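Local coordinates for soluble lytic murein transglycosylase (Pseudomonas aeruginosa, PDB 5OHU), which turns over bacterial cell-wall peptidoglycan as a lytic transglycosylase, acting in both exolytic and endolytic fashion, at residues L65-L70 and G90-I95; E81-L86 and L100-L105. All coordinates share one frame; numbering follows the deposited sequence.

Contact 1. Residues L65-L70 and G90-I95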
ATOM      1  N   LEU A  65     -26.862  11.601 -14.429  1.00 27.21           N
ATOM      2  CA  LEU A  65     -27.760  12.745 -14.284  1.00 35.22           C
ATOM      3  C   LEU A  65     -28.863  12.444 -13.282  1.00 36.51           C
ATOM      4  O   LEU A  65     -29.158  13.260 -12.403  1.00 40.44           O
ATOM      5  CB  LEU A  65     -28.356  13.137 -15.631  1.00 34.16           C
ATOM      6  CG  LEU A  65     -27.338  13.512 -16.712  1.00 39.46           C
ATOM      7  CD1 LEU A  65     -28.064  13.948 -17.992  1.00 42.11           C
ATOM      8  CD2 LEU A  65     -26.395  14.604 -16.221  1.00 40.36           C
ATOM      9  N   ALA A  66     -29.500  11.279 -13.422  1.00 31.92           N
ATOM     10  CA  ALA A  66     -30.424  10.801 -12.404  1.00 33.09           C
ATOM     11  C   ALA A  66     -29.817  10.909 -11.012  1.00 34.58           C
ATOM     12  O   ALA A  66     -30.478  11.349 -10.067  1.00 32.13           O
ATOM     13  CB  ALA A  66     -30.816   9.353 -12.703  1.00 30.45           C
ATOM     14  N   TYR A  67     -28.553  10.517 -10.871  1.00 35.79           N
ATOM     15  CA  TYR A  67     -27.911  10.550  -9.564  1.00 28.14           C
ATOM     16  C   TYR A  67     -27.809  11.975  -9.039  1.00 31.25           C
ATOM     17  O   TYR A  67     -28.082  12.235  -7.865  1.00 33.16           O
ATOM     18  CB  TYR A  67     -26.529   9.905  -9.652  1.00 22.03           C
ATOM     19  CG  TYR A  67     -25.747   9.959  -8.370  1.00 21.29           C
ATOM     20  CD1 TYR A  67     -24.990  11.080  -8.036  1.00 21.09           C
ATOM     21  CD2 TYR A  67     -25.757   8.891  -7.490  1.00 22.38           C
ATOM     22  CE1 TYR A  67     -24.263  11.128  -6.862  1.00 20.44           C
ATOM     23  CE2 TYR A  67     -25.042   8.934  -6.315  1.00 21.20           C
ATOM     24  CZ  TYR A  67     -24.294  10.056  -6.006  1.00 23.98           C
ATOM     25  OH  TYR A  67     -23.569  10.085  -4.838  1.00 30.11           O
ATOM     26  N   ASP A  68     -27.375  12.911  -9.884  1.00 31.03           N
ATOM     27  CA  ASP A  68     -27.240  14.289  -9.426  1.00 36.46           C
ATOM     28  C   ASP A  68     -28.597  14.869  -9.052  1.00 34.50           C
ATOM     29  O   ASP A  68     -28.747  15.525  -8.017  1.00 39.05           O
ATOM     30  CB  ASP A  68     -26.567  15.147 -10.498  1.00 36.32           C
ATOM     31  CG  ASP A  68     -25.187  14.647 -10.867  1.00 42.23           C
ATOM     32  OD1 ASP A  68     -24.473  14.126  -9.985  1.00 34.75           O
ATOM     33  OD2 ASP A  68     -24.816  14.774 -12.052  1.00 54.35           O
ATOM     34  N   GLU A  69     -29.604  14.620  -9.884  1.00 38.83           N
ATOM     35  CA  GLU A  69     -30.921  15.192  -9.635  1.00 40.32           C
ATOM     36  C   GLU A  69     -31.517  14.652  -8.342  1.00 33.49           C
ATOM     37  O   GLU A  69     -32.048  15.413  -7.525  1.00 30.18           O
ATOM     38  CB  GLU A  69     -31.826  14.907 -10.825  1.00 50.57           C
ATOM     39  CG  GLU A  69     -32.970  15.884 -10.983  1.00 66.57           C
ATOM     40  CD  GLU A  69     -34.176  15.510 -10.152  1.00 72.74           C
ATOM     41  OE1 GLU A  69     -34.262  14.335  -9.733  1.00 72.54           O
ATOM     42  OE2 GLU A  69     -35.033  16.392  -9.922  1.00 74.80           O
ATOM     43  N   LEU A  70     -31.408  13.345  -8.121  1.00 29.30           N
ATOM     44  CA  LEU A  70     -31.935  12.771  -6.889  1.00 32.17           C
ATOM     45  C   LEU A  70     -31.186  13.303  -5.674  1.00 35.81           C
ATOM     46  O   LEU A  70     -31.794  13.594  -4.636  1.00 35.57           O
ATOM     47  CB  LEU A  70     -31.854  11.246  -6.946  1.00 28.33           C
ATOM     48  CG  LEU A  70     -32.493  10.515  -5.765  1.00 32.01           C
ATOM     49  CD1 LEU A  70     -33.978  10.882  -5.698  1.00 25.58           C
ATOM     50  CD2 LEU A  70     -32.301   9.009  -5.883  1.00 25.60           C
ATOM     51  N   GLY A  90     -27.277   0.176  -8.290  1.00 21.25           N
ATOM     52  CA  GLY A  90     -26.335  -0.144  -7.233  1.00 24.39           C
ATOM     53  C   GLY A  90     -24.900  -0.285  -7.694  1.00 29.14           C
ATOM     54  O   GLY A  90     -24.006  -0.423  -6.849  1.00 31.11           O
ATOM     55  N   ASP A  91     -24.663  -0.241  -9.003  1.00 28.84           N
ATOM     56  CA  ASP A  91     -23.341  -0.432  -9.580  1.00 35.39           C
ATOM     57  C   ASP A  91     -22.600   0.872  -9.833  1.00 28.41           C
ATOM     58  O   ASP A  91     -21.419   0.827 -10.193  1.00 34.30           O
ATOM     59  CB  ASP A  91     -23.445  -1.207 -10.900  1.00 29.84           C
ATOM     60  CG  ASP A  91     -24.180  -0.426 -11.966  1.00 38.89           C
ATOM     61  OD1 ASP A  91     -25.186   0.242 -11.621  1.00 41.59           O
ATOM     62  OD2 ASP A  91     -23.754  -0.469 -13.142  1.00 44.99           O
ATOM     63  N   LEU A  92     -23.256   2.015  -9.680  1.00 26.52           N
ATOM     64  CA  LEU A  92     -22.560   3.283  -9.833  1.00 26.21           C
ATOM     65  C   LEU A  92     -21.418   3.371  -8.824  1.00 28.37           C
ATOM     66  O   LEU A  92     -21.586   2.996  -7.655  1.00 22.75           O
ATOM     67  CB  LEU A  92     -23.510   4.462  -9.646  1.00 23.70           C
ATOM     68  CG  LEU A  92     -24.528   4.678 -10.766  1.00 37.34           C
ATOM     69  CD1 LEU A  92     -25.332   5.950 -10.524  1.00 28.83           C
ATOM     70  CD2 LEU A  92     -23.820   4.724 -12.108  1.00 36.56           C
ATOM     71  N   PRO A  93     -20.237   3.836  -9.247  1.00 33.26           N
ATOM     72  CA  PRO A  93     -19.109   3.929  -8.302  1.00 27.52           C
ATOM     73  C   PRO A  93     -19.425   4.778  -7.090  1.00 23.58           C
ATOM     74  O   PRO A  93     -18.938   4.485  -5.991  1.00 23.53           O
ATOM     75  CB  PRO A  93     -17.986   4.560  -9.144  1.00 26.29           C
ATOM     76  CG  PRO A  93     -18.379   4.290 -10.581  1.00 28.06           C
ATOM     77  CD  PRO A  93     -19.895   4.347 -10.588  1.00 27.02           C
ATOM     78  N   GLN A  94     -20.237   5.820  -7.255  1.00 23.87           N
ATOM     79  CA  GLN A  94     -20.498   6.783  -6.193  1.00 30.36           C
ATOM     80  C   GLN A  94     -21.751   6.463  -5.378  1.00 31.56           C
ATOM     81  O   GLN A  94     -22.136   7.268  -4.524  1.00 25.91           O
ATOM     82  CB  GLN A  94     -20.609   8.193  -6.783  1.00 24.50           C
ATOM     83  CG  GLN A  94     -21.852   8.436  -7.613  1.00 32.11           C
ATOM     84  CD  GLN A  94     -21.689   8.028  -9.072  1.00 41.10           C
ATOM     85  OE1 GLN A  94     -20.911   7.131  -9.400  1.00 39.81           O
ATOM     86  NE2 GLN A  94     -22.408   8.709  -9.957  1.00 42.58           N
ATOM     87  N   ILE A  95     -22.386   5.306  -5.608  1.00 25.67           N
ATOM     88  CA  ILE A  95     -23.656   5.014  -4.957  1.00 19.08           C
ATOM     89  C   ILE A  95     -23.521   4.981  -3.439  1.00 25.80           C
ATOM     90  O   ILE A  95     -24.504   5.205  -2.728  1.00 26.14           O
ATOM     91  CB  ILE A  95     -24.244   3.685  -5.490  1.00 24.67           C
ATOM     92  CG1 ILE A  95     -25.753   3.676  -5.310  1.00 30.40           C
ATOM     93  CG2 ILE A  95     -23.671   2.486  -4.754  1.00 23.25           C
ATOM     94  CD1 ILE A  95     -26.445   4.749  -6.111  1.00 32.30           C
TER
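The Tyr67 ring takes Gln94 CG over one face, and Asp68 OD1 lies in plane at its edge, 3.7 Å from Tyr67 CD1. The site belongs to the all-helical superhelix of the Slt70-like family. Here helix 62-72 packs on the type I beta turn Leu92-Ile95 that leads into helix 95-108, with Gln94 as the N-cap residue. The Gln94 methylene makes a CH-pi contact: CG is 3.6 Å from the Tyr67 ring centroid. It sits off centre, toward the hydroxyl end, with CG 3.3 Å from Tyr67 CZ. Gln94 holds CG between its backbone N and carbonyl carbon (chi1 70°), then bends at chi2. The bend carries the amide back toward the root of the ring, where NE2 comes within 3.9 Å of Tyr67 CG. Amide and ring planes stand 69° apart, so the two do not stack flat. Tyr67 OH is 3.2 Å from Gln94 O. Just before the turn, Asp91 forms a salt bridge with Arg412 of helix 408-418, which ties this loop to a helix distant in sequence. The apolar remainder is slight: Leu92 CD1 touches Tyr67 CB at 4.2 Å, and Ile95 CD1 lies 4.4 Å from Tyr67 CE2.

Contact 2. Residues E81-L86 and L100-L105. With PO4 (phosphate ion), chain C.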
ATOM      1  N   GLU A  81     -38.800   6.151  -4.249  1.00 22.89           N
ATOM      2  CA  GLU A  81     -37.925   6.572  -5.335  1.00 28.62           C
ATOM      3  C   GLU A  81     -36.473   6.235  -5.033  1.00 22.54           C
ATOM      4  O   GLU A  81     -35.762   5.713  -5.894  1.00 27.10           O
ATOM      5  CB  GLU A  81     -38.079   8.066  -5.601  1.00 28.66           C
ATOM      6  CG  GLU A  81     -37.377   8.491  -6.870  1.00 35.63           C
ATOM      7  CD  GLU A  81     -37.485   9.984  -7.148  1.00 37.81           C
ATOM      8  OE1 GLU A  81     -38.145  10.698  -6.359  1.00 30.47           O
ATOM      9  OE2 GLU A  81     -36.895  10.436  -8.155  1.00 37.05           O
ATOM     10  N   VAL A  82     -36.010   6.531  -3.816  1.00 22.91           N
ATOM     11  CA  VAL A  82     -34.611   6.261  -3.474  1.00 21.41           C
ATOM     12  C   VAL A  82     -34.333   4.768  -3.532  1.00 28.80           C
ATOM     13  O   VAL A  82     -33.346   4.330  -4.130  1.00 21.27           O
ATOM     14  CB  VAL A  82     -34.255   6.826  -2.089  1.00 22.71           C
ATOM     15  CG1 VAL A  82     -32.791   6.530  -1.763  1.00 20.32           C
ATOM     16  CG2 VAL A  82     -34.520   8.317  -2.032  1.00 22.56           C
ATOM     17  N   GLU A  83     -35.192   3.970  -2.895  1.00 21.32           N
ATOM     18  CA  GLU A  83     -35.014   2.523  -2.916  1.00 26.32           C
ATOM     19  C   GLU A  83     -34.945   2.019  -4.344  1.00 31.29           C
ATOM     20  O   GLU A  83     -34.074   1.209  -4.696  1.00 21.72           O
ATOM     21  CB  GLU A  83     -36.156   1.850  -2.166  1.00 21.36           C
ATOM     22  CG  GLU A  83     -36.037   1.968  -0.664  1.00 20.81           C
ATOM     23  CD  GLU A  83     -37.293   1.517   0.044  1.00 30.70           C
ATOM     24  OE1 GLU A  83     -38.267   1.156  -0.654  1.00 33.69           O
ATOM     25  OE2 GLU A  83     -37.308   1.526   1.299  1.00 36.28           O
ATOM     26  N   ARG A  84     -35.832   2.538  -5.190  1.00 22.39           N
ATOM     27  CA  ARG A  84     -35.818   2.185  -6.601  1.00 30.18           C
ATOM     28  C   ARG A  84     -34.486   2.542  -7.253  1.00 26.58           C
ATOM     29  O   ARG A  84     -33.932   1.748  -8.020  1.00 24.39           O
ATOM     30  CB  ARG A  84     -36.975   2.872  -7.312  1.00 23.60           C
ATOM     31  CG  ARG A  84     -36.953   2.729  -8.809  1.00 24.70           C
ATOM     32  CD  ARG A  84     -38.176   3.396  -9.387  1.00 24.90           C
ATOM     33  NE  ARG A  84     -38.200   3.221 -10.828  1.00 30.26           N
ATOM     34  CZ  ARG A  84     -37.720   4.110 -11.687  1.00 35.53           C
ATOM     35  NH1 ARG A  84     -37.203   5.225 -11.201  1.00 31.01           N
ATOM     36  NH2 ARG A  84     -37.763   3.883 -13.005  1.00 38.91           N
ATOM     37  N   PHE A  85     -33.941   3.718  -6.950  1.00 28.52           N
ATOM     38  CA  PHE A  85     -32.666   4.084  -7.551  1.00 22.44           C
ATOM     39  C   PHE A  85     -31.536   3.182  -7.062  1.00 27.72           C
ATOM     40  O   PHE A  85     -30.686   2.752  -7.853  1.00 23.08           O
ATOM     41  CB  PHE A  85     -32.344   5.539  -7.258  1.00 23.93           C
ATOM     42  CG  PHE A  85     -31.171   6.048  -8.032  1.00 25.79           C
ATOM     43  CD1 PHE A  85     -29.885   5.940  -7.524  1.00 25.58           C
ATOM     44  CD2 PHE A  85     -31.353   6.603  -9.284  1.00 28.14           C
ATOM     45  CE1 PHE A  85     -28.792   6.404  -8.248  1.00 30.67           C
ATOM     46  CE2 PHE A  85     -30.282   7.078 -10.011  1.00 34.63           C
ATOM     47  CZ  PHE A  85     -28.996   6.978  -9.497  1.00 34.79           C
ATOM     48  N   LEU A  86     -31.493   2.898  -5.760  1.00 21.37           N
ATOM     49  CA  LEU A  86     -30.463   2.001  -5.255  1.00 24.70           C
ATOM     50  C   LEU A  86     -30.680   0.574  -5.737  1.00 35.55           C
ATOM     51  O   LEU A  86     -29.714  -0.181  -5.899  1.00 33.77           O
ATOM     52  CB  LEU A  86     -30.425   2.045  -3.732  1.00 26.36           C
ATOM     53  CG  LEU A  86     -30.131   3.416  -3.131  1.00 27.79           C
ATOM     54  CD1 LEU A  86     -30.510   3.394  -1.670  1.00 22.90           C
ATOM     55  CD2 LEU A  86     -28.659   3.774  -3.296  1.00 28.03           C
ATOM     56  N   LEU A 100     -24.901   6.912   2.169  1.00 17.26           N
ATOM     57  CA  LEU A 100     -24.501   7.636   3.368  1.00 20.83           C
ATOM     58  C   LEU A 100     -25.466   8.775   3.667  1.00 17.11           C
ATOM     59  O   LEU A 100     -26.005   8.881   4.779  1.00 17.21           O
ATOM     60  CB  LEU A 100     -23.078   8.169   3.197  1.00 23.21           C
ATOM     61  CG  LEU A 100     -22.586   9.098   4.295  1.00 21.04           C
ATOM     62  CD1 LEU A 100     -22.494   8.355   5.604  1.00 16.05           C
ATOM     63  CD2 LEU A 100     -21.226   9.706   3.904  1.00 25.58           C
ATOM     64  N   ARG A 101     -25.719   9.617   2.667  1.00 17.48           N
ATOM     65  CA  ARG A 101     -26.592  10.773   2.847  1.00 20.36           C
ATOM     66  C   ARG A 101     -28.021  10.362   3.179  1.00 20.45           C
ATOM     67  O   ARG A 101     -28.644  10.914   4.091  1.00 23.23           O
ATOM     68  CB  ARG A 101     -26.574  11.609   1.580  1.00 23.61           C
ATOM     69  CG  ARG A 101     -25.452  12.557   1.556  1.00 26.41           C
ATOM     70  CD  ARG A 101     -25.084  12.884   0.159  1.00 29.79           C
ATOM     71  NE  ARG A 101     -23.817  13.597   0.176  1.00 36.52           N
ATOM     72  CZ  ARG A 101     -23.137  13.931  -0.905  1.00 37.30           C
ATOM     73  NH1 ARG A 101     -23.606  13.588  -2.092  1.00 37.55           N
ATOM     74  NH2 ARG A 101     -21.989  14.578  -0.773  1.00 44.98           N
ATOM     75  N   TRP A 102     -28.560   9.397   2.444  1.00 18.15           N
ATOM     76  CA  TRP A 102     -29.923   8.953   2.709  1.00 18.36           C
ATOM     77  C   TRP A 102     -30.046   8.303   4.088  1.00 20.37           C
ATOM     78  O   TRP A 102     -30.939   8.655   4.868  1.00 18.01           O
ATOM     79  CB  TRP A 102     -30.369   8.002   1.616  1.00 18.71           C
ATOM     80  CG  TRP A 102     -31.784   7.665   1.691  1.00 26.29           C
ATOM     81  CD1 TRP A 102     -32.825   8.529   1.806  1.00 25.25           C
ATOM     82  CD2 TRP A 102     -32.346   6.352   1.655  1.00 19.11           C
ATOM     83  NE1 TRP A 102     -34.008   7.834   1.859  1.00 27.72           N
ATOM     84  CE2 TRP A 102     -33.739   6.495   1.757  1.00 19.43           C
ATOM     85  CE3 TRP A 102     -31.801   5.069   1.556  1.00 18.98           C
ATOM     86  CZ2 TRP A 102     -34.603   5.403   1.753  1.00 20.83           C
ATOM     87  CZ3 TRP A 102     -32.652   3.992   1.543  1.00 19.19           C
ATOM     88  CH2 TRP A 102     -34.040   4.162   1.638  1.00 22.56           C
ATOM     89  N   LEU A 103     -29.148   7.361   4.415  1.00 17.65           N
ATOM     90  CA  LEU A 103     -29.224   6.686   5.716  1.00 17.34           C
ATOM     91  C   LEU A 103     -29.120   7.686   6.862  1.00 17.10           C
ATOM     92  O   LEU A 103     -29.769   7.521   7.904  1.00 18.61           O
ATOM     93  CB  LEU A 103     -28.137   5.605   5.839  1.00 17.22           C
ATOM     94  CG  LEU A 103     -28.339   4.219   5.173  1.00 31.37           C
ATOM     95  CD1 LEU A 103     -29.186   3.299   6.014  1.00 27.67           C
ATOM     96  CD2 LEU A 103     -29.030   4.347   3.835  1.00 39.84           C
ATOM     97  N   ARG A 104     -28.318   8.733   6.681  1.00 19.51           N
ATOM     98  CA  ARG A 104     -28.267   9.833   7.641  1.00 24.99           C
ATOM     99  C   ARG A 104     -29.646  10.474   7.820  1.00 25.03           C
ATOM    100  O   ARG A 104     -30.146  10.616   8.947  1.00 17.15           O
ATOM    101  CB  ARG A 104     -27.233  10.843   7.144  1.00 28.03           C
ATOM    102  CG  ARG A 104     -26.752  11.873   8.101  1.00 34.74           C
ATOM    103  CD  ARG A 104     -25.887  12.887   7.340  1.00 37.02           C
ATOM    104  NE  ARG A 104     -24.497  12.469   7.171  1.00 30.21           N
ATOM    105  CZ  ARG A 104     -23.762  12.731   6.090  1.00 35.93           C
ATOM    106  NH1 ARG A 104     -24.294  13.383   5.059  1.00 38.83           N
ATOM    107  NH2 ARG A 104     -22.496  12.339   6.032  1.00 26.06           N
ATOM    108  N   LEU A 105     -30.295  10.841   6.711  1.00 19.07           N
ATOM    109  CA  LEU A 105     -31.672  11.322   6.790  1.00 20.12           C
ATOM    110  C   LEU A 105     -32.582  10.323   7.505  1.00 22.28           C
ATOM    111  O   LEU A 105     -33.358  10.702   8.394  1.00 22.03           O
ATOM    112  CB  LEU A 105     -32.205  11.620   5.392  1.00 23.84           C
ATOM    113  CG  LEU A 105     -31.576  12.831   4.689  1.00 33.79           C
ATOM    114  CD1 LEU A 105     -32.168  12.985   3.298  1.00 31.19           C
ATOM    115  CD2 LEU A 105     -31.762  14.118   5.500  1.00 24.58           C
TER
HETATM  116  P   PO4 C 702     -38.422   0.470 -13.232  1.00 40.44           P
HETATM  117  O1  PO4 C 702     -37.595   1.604 -13.770  1.00 59.26           O
HETATM  118  O2  PO4 C 702     -38.328   0.460 -11.733  1.00 41.01           O
HETATM  119  O3  PO4 C 702     -37.928  -0.842 -13.793  1.00 37.76           O
HETATM  120  O4  PO4 C 702     -39.853   0.720 -13.608  1.00 35.38           O
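Val82 lies against the indole of Trp102, the main contact of two antiparallel helices, 79-88 and 95-108. Their short segments run at 150° to each other. The axes come no closer than 12.1 Å, and the Trp102 side chain fills much of the separation between the helices.

The CH-pi contact is central. Val82 CG1 stands over one face of the indole, 3.6 Å from the centroid of the five-membered ring of Trp102 and only 18° off its normal. Val82 has CG1 anti to the backbone N (chi1 -180°), and this sends that methyl over the middle of the indole. The other methyl, CG2, lies near the nitrogen side, 4.0 Å from Trp102 NE1.

Looser carbon contacts reach the six-membered ring obliquely. Leu86 CD1 is 3.9 Å from Trp102 CE3. Glu83 gives only its methylene here, with CG 3.8 Å from Trp102 CH2. Its carboxylate plane is almost perpendicular to the indole.

The polar chemistry is on Arg84, which extends away from Trp102. Arg84 NE donates to phosphate O2 at 2.9 Å. A second bond, from Arg84 NH2 to O1, is modelled too short to be trusted in detail. The phosphate ion probably comes from the crystallisation liquor.

Helix 112-118 packs against both helices: Tyr118 meets Trp102 edge-to-face, and Thr114 touches both Glu83 and Trp102. From helix 79-88, Phe85 packs on Ala66 and Leu70 of helix 62-72 and also on Ile95 and Leu98 of helix 95-108.

Both contacts are partly buried and lie far from the centre of the chain, about 10 Å apart between their own centres. Helix 79-88 connects them. Its Phe85 touches both segments of contact 1. Leu86 bridges them too: CD2 is 3.5 Å from Ile95 CG1. Contact 1 joins a helix to the turn that starts helix 95-108, whereas contact 2 joins two helix bodies and uses that helix further along. Each centres on an aromatic ring with an aliphatic carbon over one face. In contact 1 that carbon belongs to a polar side chain, with the backbone Gln94 O near the tyrosine hydroxyl. In contact 2 it is a valine methyl; Glu83 contributes a methylene, and Arg84 points away to the phosphate.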